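Local coordinates for 3-hydroxyisobutyrate dehydrogenase (Salmonella typhimurium, PDB 3G0O), which probably catalyses the NAD(+)-dependent oxidation of L-threonate to 2-dehydro-L-erythronate, with NADP(+) as a less preferred cosubstrate, at residues Gly234-Arg239 against Asp286-Lys291. Numbering follows the deposited sequence.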
loop_
_atom_site.group_PDB
_atom_site.type_symbol
_atom_site.label_atom_id
_atom_site.label_comp_id
_atom_site.label_asym_id
_atom_site.label_seq_id
_atom_site.Cartn_x
_atom_site.Cartn_y
_atom_site.Cartn_z
ATOM N N GLY A 234 -10.324 15.745 8.255
ATOM C CA GLY A 234 -11.775 15.777 8.355
ATOM C C GLY A 234 -12.452 16.423 7.158
ATOM O O GLY A 234 -13.533 17.006 7.281
ATOM N N ASP A 235 -11.820 16.322 5.994
ATOM C CA ASP A 235 -12.371 16.900 4.778
ATOM C C ASP A 235 -12.824 15.808 3.807
ATOM O O ASP A 235 -12.013 15.220 3.090
ATOM C CB ASP A 235 -11.328 17.809 4.123
ATOM C CG ASP A 235 -11.782 18.347 2.786
ATOM O OD1 ASP A 235 -13.009 18.485 2.585
ATOM O OD2 ASP A 235 -10.908 18.643 1.943
ATOM N N TYR A 236 -14.127 15.540 3.790
ATOM C CA TYR A 236 -14.674 14.512 2.918
ATOM C C TYR A 236 -15.197 15.053 1.595
ATOM O O TYR A 236 -16.041 14.431 0.944
ATOM C CB TYR A 236 -15.759 13.727 3.666
ATOM C CG TYR A 236 -15.179 12.956 4.829
ATOM C CD1 TYR A 236 -14.447 11.786 4.616
ATOM C CD2 TYR A 236 -15.265 13.452 6.134
ATOM C CE1 TYR A 236 -13.811 11.133 5.665
ATOM C CE2 TYR A 236 -14.629 12.808 7.192
ATOM C CZ TYR A 236 -13.900 11.651 6.948
ATOM O OH TYR A 236 -13.235 11.035 7.982
ATOM N N THR A 237 -14.688 16.221 1.205
ATOM C CA THR A 237 -15.055 16.829 -0.068
ATOM C C THR A 237 -14.618 15.780 -1.087
ATOM O O THR A 237 -13.490 15.298 -1.039
ATOM C CB THR A 237 -14.271 18.137 -0.310
ATOM O OG1 THR A 237 -14.652 19.108 0.670
ATOM C CG2 THR A 237 -14.559 18.685 -1.695
ATOM N N PRO A 238 -15.503 15.413 -2.021
ATOM C CA PRO A 238 -15.171 14.404 -3.030
ATOM C C PRO A 238 -14.097 14.719 -4.069
ATOM O O PRO A 238 -14.222 15.671 -4.837
ATOM C CB PRO A 238 -16.522 14.122 -3.684
ATOM C CG PRO A 238 -17.194 15.467 -3.623
ATOM C CD PRO A 238 -16.876 15.915 -2.210
ATOM N N ARG A 239 -13.033 13.920 -4.069
ATOM C CA ARG A 239 -11.981 14.046 -5.068
ATOM C C ARG A 239 -12.389 12.927 -6.014
ATOM O O ARG A 239 -12.478 13.107 -7.227
ATOM C CB ARG A 239 -10.596 13.746 -4.484
ATOM C CG ARG A 239 -9.940 14.896 -3.732
ATOM C CD ARG A 239 -10.589 15.154 -2.390
ATOM N NE ARG A 239 -9.751 16.010 -1.552
ATOM C CZ ARG A 239 -9.998 16.280 -0.275
ATOM N NH1 ARG A 239 -11.066 15.763 0.317
ATOM N NH2 ARG A 239 -9.168 17.057 0.414
ATOM N N ASP A 286 -14.270 8.996 -1.361
ATOM C CA ASP A 286 -14.291 7.573 -1.040
ATOM C C ASP A 286 -13.717 7.255 0.341
ATOM O O ASP A 286 -14.005 6.199 0.907
ATOM C CB ASP A 286 -13.602 6.721 -2.131
ATOM C CG ASP A 286 -12.256 7.267 -2.565
ATOM O OD1 ASP A 286 -11.506 7.779 -1.712
ATOM O OD2 ASP A 286 -11.941 7.159 -3.774
ATOM N N SER A 287 -12.928 8.166 0.903
ATOM C CA SER A 287 -12.381 7.920 2.226
ATOM C C SER A 287 -13.519 7.907 3.248
ATOM O O SER A 287 -13.345 7.444 4.373
ATOM C CB SER A 287 -11.339 8.985 2.606
ATOM O OG SER A 287 -11.901 10.285 2.665
ATOM N N ALA A 288 -14.691 8.396 2.839
ATOM C CA ALA A 288 -15.856 8.433 3.726
ATOM C C ALA A 288 -16.362 7.034 4.061
ATOM O O ALA A 288 -17.272 6.877 4.881
ATOM C CB ALA A 288 -16.979 9.262 3.103
ATOM N N VAL A 289 -15.783 6.017 3.432
ATOM C CA VAL A 289 -16.181 4.646 3.729
ATOM C C VAL A 289 -15.902 4.396 5.218
ATOM O O VAL A 289 -16.510 3.524 5.844
ATOM C CB VAL A 289 -15.385 3.625 2.872
ATOM C CG1 VAL A 289 -13.896 3.711 3.193
ATOM C CG2 VAL A 289 -15.913 2.216 3.122
ATOM N N ILE A 290 -14.985 5.178 5.784
ATOM C CA ILE A 290 -14.635 5.047 7.193
ATOM C C ILE A 290 -15.847 5.348 8.088
ATOM O O ILE A 290 -15.910 4.912 9.236
ATOM C CB ILE A 290 -13.476 6.011 7.573
ATOM C CG1 ILE A 290 -12.917 5.632 8.946
ATOM C CG2 ILE A 290 -13.978 7.457 7.602
ATOM C CD1 ILE A 290 -11.653 6.391 9.334
ATOM N N LYS A 291 -16.816 6.081 7.553
ATOM C CA LYS A 291 -17.999 6.439 8.326
ATOM C C LYS A 291 -18.923 5.272 8.683
ATOM O O LYS A 291 -19.785 5.410 9.553
ATOM C CB LYS A 291 -18.783 7.536 7.597
ATOM C CG LYS A 291 -18.020 8.853 7.531
ATOM C CD LYS A 291 -18.818 9.949 6.842
ATOM C CE LYS A 291 -18.060 11.273 6.873
ATOM N NZ LYS A 291 -18.827 12.382 6.240
#
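Tyr-236 meets the 3-10 segment 286-291 almost single-handedly, a worked example of one aromatic side chain joining the loop between helices 222-232 and 242-258 to the segment that follows helix 264-281. Its ring lies against two pairs spaced three residues apart, Ser-287 with Ile-290 and Ala-288 with Lys-291. On the buried side, CD1 of Tyr-236 sits 3.7 Å from CA of Ala-288 and 3.5 Å from OG of Ser-287, a hydroxyl already hydrogen-bonded to Asp-285. The phenol OH rests 3.7 Å from CG2 of Ile-290, which also packs on Ala-194 and Ala-198 of helix 174-202.

Lys-291, just as close but partly exposed, forms the margin toward solvent. Its straight chain (chi2 -178°) runs counter to the tyrosine side chain and lays CE over one ring face, 3.8 Å from the centroid, as a CH-pi contact. The ammonium NZ lies off-centre, 4.3 Å from the Tyr-236 centroid, and also forms a salt bridge with Glu-284.

Within the loop itself, Asp-235 OD1 closes an Asx turn by accepting from Thr-237 N (3.1 Å) and takes the Thr-237 hydroxyl on its syn lone pair, while Arg-239 NH1 reaches the carbonyls of Asp-235 and Thr-237. With these groups, Ser-287 OG and Lys-291 NZ all partnered on their own side, dispersion and an off-centre cation-pi attraction probably join the two segments.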